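Local coordinates for protein putative alpha-L-fucosidase (Bacteroides thetaiotaomicron VPI-5482, PDB 3GZA) that probably hydrolyses alpha-L-fucosidic linkages, as a putative exported member of glycosyl hydrolase family 29, at residues Asp109-Val115 against Leu169-Tyr173; Glu223-Val227 against Ala268-Thr272. All coordinates share one frame; numbering follows the deposited sequence.

Interaction 1 (Asp109-Val115 against Leu169-Tyr173)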
loop_
_atom_site.group_PDB
_atom_site.type_symbol
_atom_site.label_atom_id
_atom_site.label_comp_id
_atom_site.label_asym_id
_atom_site.label_seq_id
_atom_site.Cartn_x
_atom_site.Cartn_y
_atom_site.Cartn_z
ATOM N N ASP A 109 -14.248 9.717 3.180
ATOM C CA ASP A 109 -14.296 8.682 4.207
ATOM C C ASP A 109 -15.711 8.131 4.169
ATOM O O ASP A 109 -16.649 8.721 4.704
ATOM C CB ASP A 109 -13.939 9.237 5.557
ATOM C CG ASP A 109 -13.766 8.141 6.593
ATOM O OD1 ASP A 109 -14.476 7.110 6.524
ATOM O OD2 ASP A 109 -12.930 8.356 7.495
ATOM N N ILE A 110 -15.865 7.030 3.445
ATOM C CA ILE A 110 -17.174 6.477 3.234
ATOM C C ILE A 110 -17.676 5.791 4.503
ATOM O O ILE A 110 -18.877 5.776 4.738
ATOM C CB ILE A 110 -17.174 5.523 2.040
ATOM C CG1 ILE A 110 -16.850 6.323 0.779
ATOM C CG2 ILE A 110 -18.553 4.792 1.869
ATOM C CD1 ILE A 110 -16.653 5.468 -0.472
ATOM N N VAL A 111 -16.770 5.260 5.329
ATOM C CA VAL A 111 -17.180 4.704 6.623
ATOM C C VAL A 111 -17.825 5.817 7.459
ATOM O O VAL A 111 -18.869 5.617 8.097
ATOM C CB VAL A 111 -15.998 4.042 7.346
ATOM C CG1 VAL A 111 -16.431 3.614 8.764
ATOM C CG2 VAL A 111 -15.469 2.837 6.543
ATOM N N ARG A 112 -17.236 7.004 7.439
ATOM C CA ARG A 112 -17.808 8.129 8.182
ATOM C C ARG A 112 -19.172 8.547 7.634
ATOM O O ARG A 112 -20.137 8.743 8.362
ATOM C CB ARG A 112 -16.870 9.296 8.219
ATOM C CG ARG A 112 -17.428 10.341 9.177
ATOM C CD ARG A 112 -16.466 11.343 9.693
ATOM N NE ARG A 112 -15.240 10.775 10.194
ATOM C CZ ARG A 112 -15.108 10.144 11.379
ATOM N NH1 ARG A 112 -16.130 9.999 12.201
ATOM N NH2 ARG A 112 -13.914 9.691 11.740
ATOM N N ASP A 113 -19.232 8.722 6.318
ATOM C CA ASP A 113 -20.500 9.072 5.683
ATOM C C ASP A 113 -21.552 8.047 6.138
ATOM O O ASP A 113 -22.669 8.396 6.541
ATOM C CB ASP A 113 -20.383 8.971 4.174
ATOM C CG ASP A 113 -19.686 10.138 3.506
ATOM O OD1 ASP A 113 -18.991 10.942 4.138
ATOM O OD2 ASP A 113 -19.852 10.195 2.273
ATOM N N PHE A 114 -21.182 6.782 6.075
ATOM C CA PHE A 114 -22.079 5.660 6.366
ATOM C C PHE A 114 -22.578 5.593 7.773
ATOM O O PHE A 114 -23.802 5.500 8.002
ATOM C CB PHE A 114 -21.348 4.362 6.026
ATOM C CG PHE A 114 -22.178 3.138 6.202
ATOM C CD1 PHE A 114 -23.027 2.741 5.222
ATOM C CD2 PHE A 114 -22.087 2.363 7.341
ATOM C CE1 PHE A 114 -23.823 1.627 5.378
ATOM C CE2 PHE A 114 -22.866 1.195 7.475
ATOM C CZ PHE A 114 -23.722 0.847 6.503
ATOM N N VAL A 115 -21.677 5.729 8.742
ATOM C CA VAL A 115 -22.140 5.666 10.120
ATOM C C VAL A 115 -22.997 6.884 10.442
ATOM O O VAL A 115 -24.009 6.789 11.161
ATOM C CB VAL A 115 -21.007 5.503 11.150
ATOM C CG1 VAL A 115 -20.193 4.211 10.919
ATOM C CG2 VAL A 115 -20.101 6.730 11.179
ATOM N N LEU A 169 -11.058 1.839 13.363
ATOM C CA LEU A 169 -12.492 1.645 13.123
ATOM C C LEU A 169 -13.317 1.604 14.384
ATOM O O LEU A 169 -14.482 2.038 14.385
ATOM C CB LEU A 169 -12.714 0.448 12.217
ATOM C CG LEU A 169 -12.162 0.624 10.790
ATOM C CD1 LEU A 169 -11.944 -0.711 10.036
ATOM C CD2 LEU A 169 -12.988 1.646 9.916
ATOM N N CYS A 170 -12.701 1.159 15.479
ATOM C CA CYS A 170 -13.392 1.064 16.800
ATOM C C CYS A 170 -13.279 2.305 17.652
ATOM O O CYS A 170 -13.891 2.359 18.721
ATOM C CB CYS A 170 -12.873 -0.131 17.604
ATOM S SG CYS A 170 -13.364 -1.755 16.953
ATOM N N THR A 171 -12.473 3.285 17.232
ATOM C CA THR A 171 -12.277 4.495 18.041
ATOM C C THR A 171 -12.708 5.794 17.385
ATOM O O THR A 171 -12.910 6.772 18.102
ATOM C CB THR A 171 -10.808 4.657 18.499
ATOM O OG1 THR A 171 -9.950 4.704 17.324
ATOM C CG2 THR A 171 -10.419 3.450 19.412
ATOM N N ARG A 172 -12.861 5.812 16.075
ATOM C CA ARG A 172 -13.106 7.093 15.404
ATOM C C ARG A 172 -14.490 7.229 14.778
ATOM O O ARG A 172 -14.749 8.255 14.156
ATOM C CB ARG A 172 -12.074 7.250 14.283
ATOM C CG ARG A 172 -10.655 7.248 14.725
ATOM C CD ARG A 172 -9.713 7.274 13.530
ATOM N NE ARG A 172 -8.314 7.255 13.951
ATOM C CZ ARG A 172 -7.313 7.375 13.074
ATOM N NH1 ARG A 172 -7.566 7.485 11.783
ATOM N NH2 ARG A 172 -6.076 7.355 13.514
ATOM N N TYR A 173 -15.365 6.228 14.964
ATOM C CA TYR A 173 -16.654 6.197 14.281
ATOM C C TYR A 173 -17.857 5.954 15.191
ATOM O O TYR A 173 -18.913 5.550 14.708
ATOM C CB TYR A 173 -16.604 5.179 13.137
ATOM C CG TYR A 173 -15.546 5.548 12.116
ATOM C CD1 TYR A 173 -15.777 6.443 11.088
ATOM C CD2 TYR A 173 -14.261 5.003 12.211
ATOM C CE1 TYR A 173 -14.763 6.801 10.197
ATOM C CE2 TYR A 173 -13.259 5.348 11.345
ATOM C CZ TYR A 173 -13.510 6.256 10.315
ATOM O OH TYR A 173 -12.512 6.677 9.479
#
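Arg112, in the first turn of helix 110-121, and Tyr173, just past helix 148-171, bring the two backbones nearest each other, with their CA atoms 6.5 Å apart. The phenol of Tyr173 fills the space between. Its OH donates to OD2 of Asp109 at 2.6 Å, on the syn lone pair, and this carboxylate oxygen lies at the edge of the ring, in its plane. Asp109 is the N-cap of helix 110-121, and its other oxygen, OD1, accepts the capping bond from Arg112 N at 2.9 Å, met from above the carboxylate plane. One aspartate thus caps the helix and accepts from the tyrosine hydroxyl. Val111 places CG1 over one ring face as a CH-pi contact, 3.9 Å from the Tyr173 centroid; turning CG1 anti to the backbone N (chi1 174°) sends this methyl there, where it also meets Leu169 CD2.

Both helices belong to the outer layer of the TIM barrel, and beneath them Val111 and Leu169 share Ile127 of strand 124-129, so the contact joins neighbouring helices over the barrel wall. On the opposite face the Arg112 guanidinium, 12° from parallel to the ring, is offset toward a rim, with NH2 3.4 Å from Tyr173 CE1. A bend at chi3 (-48°) folds the chain back, and NH1 and NH2 both grip Arg172 O, NH2 at 2.9 Å. With an alanine here, the carbonyl of Arg172 would probably lose both of its guanidinium donors and Tyr173 the flat group beside CE1. The side chain of Arg172 itself leads away to a salt bridge with Asp92.

Interaction 2 (Glu223-Val227 against Ala268-Thr272)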
loop_
_atom_site.group_PDB
_atom_site.type_symbol
_atom_site.label_atom_id
_atom_site.label_comp_id
_atom_site.label_asym_id
_atom_site.label_seq_id
_atom_site.Cartn_x
_atom_site.Cartn_y
_atom_site.Cartn_z
ATOM N N GLU A 223 -26.324 -19.301 2.657
ATOM C CA GLU A 223 -26.619 -17.928 2.257
ATOM C C GLU A 223 -27.981 -17.904 1.527
ATOM O O GLU A 223 -28.184 -17.128 0.598
ATOM C CB GLU A 223 -25.522 -17.361 1.384
ATOM C CG GLU A 223 -24.188 -17.301 2.121
ATOM C CD GLU A 223 -23.083 -16.607 1.341
ATOM O OE1 GLU A 223 -23.247 -16.374 0.126
ATOM O OE2 GLU A 223 -22.035 -16.285 1.943
ATOM N N THR A 224 -28.927 -18.693 2.022
ATOM C CA THR A 224 -30.281 -18.765 1.473
ATOM C C THR A 224 -31.224 -17.782 2.141
ATOM O O THR A 224 -32.374 -17.679 1.722
ATOM C CB THR A 224 -30.898 -20.151 1.695
ATOM O OG1 THR A 224 -30.954 -20.417 3.089
ATOM C CG2 THR A 224 -30.088 -21.258 0.930
ATOM N N GLY A 225 -30.761 -17.081 3.168
ATOM C CA GLY A 225 -31.604 -16.182 3.937
ATOM C C GLY A 225 -32.581 -16.926 4.821
ATOM O O GLY A 225 -33.608 -16.366 5.217
ATOM N N THR A 226 -32.244 -18.175 5.155
ATOM C CA THR A 226 -33.064 -19.018 6.033
ATOM C C THR A 226 -32.168 -19.759 6.988
ATOM O O THR A 226 -30.951 -19.802 6.816
ATOM C CB THR A 226 -33.868 -20.088 5.271
ATOM O OG1 THR A 226 -32.992 -21.134 4.764
ATOM C CG2 THR A 226 -34.656 -19.488 4.148
ATOM N N VAL A 227 -32.791 -20.294 8.019
ATOM C CA VAL A 227 -32.205 -21.289 8.893
ATOM C C VAL A 227 -33.132 -22.490 8.865
ATOM O O VAL A 227 -34.226 -22.429 8.344
ATOM C CB VAL A 227 -31.991 -20.773 10.331
ATOM C CG1 VAL A 227 -30.923 -19.685 10.375
ATOM C CG2 VAL A 227 -33.319 -20.276 10.992
ATOM N N ALA A 268 -28.545 -17.515 16.041
ATOM C CA ALA A 268 -28.531 -17.675 14.598
ATOM C C ALA A 268 -28.653 -16.424 13.739
ATOM O O ALA A 268 -29.474 -15.544 13.949
ATOM C CB ALA A 268 -29.625 -18.680 14.180
HETATM N N MSE A 269 -27.810 -16.382 12.742
HETATM C CA MSE A 269 -27.818 -15.358 11.715
HETATM C C MSE A 269 -28.152 -16.031 10.381
HETATM O O MSE A 269 -27.660 -17.100 10.076
HETATM C CB MSE A 269 -26.449 -14.718 11.593
HETATM C CG MSE A 269 -26.378 -13.661 10.636
HETATM SE SE MSE A 269 -25.631 -14.173 8.890
HETATM C CE MSE A 269 -23.785 -14.038 9.384
ATOM N N ALA A 270 -29.064 -15.426 9.618
ATOM C CA ALA A 270 -29.376 -15.846 8.243
ATOM C C ALA A 270 -28.920 -14.725 7.343
ATOM O O ALA A 270 -28.926 -13.551 7.743
ATOM C CB ALA A 270 -30.884 -16.085 8.063
ATOM N N ASP A 271 -28.453 -15.051 6.132
ATOM C CA ASP A 271 -28.055 -14.001 5.219
ATOM C C ASP A 271 -28.258 -14.418 3.771
ATOM O O ASP A 271 -28.294 -15.617 3.476
ATOM C CB ASP A 271 -26.626 -13.459 5.468
ATOM C CG ASP A 271 -25.492 -14.442 5.206
ATOM O OD1 ASP A 271 -25.664 -15.647 4.978
ATOM O OD2 ASP A 271 -24.319 -13.949 5.272
ATOM N N THR A 272 -28.397 -13.405 2.923
ATOM C CA THR A 272 -28.539 -13.645 1.497
ATOM C C THR A 272 -28.313 -12.351 0.748
ATOM O O THR A 272 -28.655 -11.299 1.210
ATOM C CB THR A 272 -29.950 -14.161 1.126
ATOM O OG1 THR A 272 -30.058 -14.377 -0.301
ATOM C CG2 THR A 272 -31.085 -13.198 1.570
HETATM O O HOH W 1 -22.258 -15.345 4.595
HETATM O O HOH W 2 -29.048 -17.976 5.605
#
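Gly225 N reaches Asp271 O at 2.9 Å, the one direct hydrogen bond between loop 223-227 and strand 268-272, and a weak one because its N-H points well off the oxygen (127°). The same carbonyl oxygen takes a CA-H...O contact from Glu223 CA at 3.1 Å. Glycine suits the turn: its phi is positive, and a CB there would run into Thr272 CG2. Ala270 CB packs on the backbone at Gly225 C, 3.8 Å away, and farther along Val227 CG1 rests on Ala268 CB at 4.1 Å.

Water fills in where backbone pairing is sparse. Water 2 accepts from Asp271 N at 3.0 Å and, weakly, from Gly225 N. Water 1 donates to Glu223 OE2 and Asp271 OD2, bridging two carboxylates whose planes are nearly perpendicular. Asp271 turns its CG between backbone N and carbonyl carbon (chi1 66°), which brings OD1 back to 3.6 Å from Glu223 CG.

Outside partners fix both acids: His281 and Trp283 hold Glu223 OE1, a HEPES nitrogen bonds OE2, and Trp219 donates to Asp271 OD1. The HEPES, probably from the crystallisation liquor, may mark a pocket here. Strand 264-273 runs parallel to both 218-219 and 312-317, and the loop that follows 218-219 folds back against it, with Lys302 of helix 296-304 bonding Thr224 O.

Interactions 1 and 2 lie in the same TIM-barrel domain but in different layers. Residues 109-115 and 169-173 join two outer helices, whereas 223-227 and 268-272 put a loop against a barrel strand. Their centres are about 26 Å apart and their nearest atoms about 14 Å, so they do not touch; along the chain the first closes before the second opens. One curved sheet connects them: strand 124-129 beneath interaction 1 and strand 264-273 of interaction 2 both belong to it. The bound HEPES, about 3 Å from the Glu223 side chain and probably from the crystallisation liquor, suggests a pocket beside interaction 2.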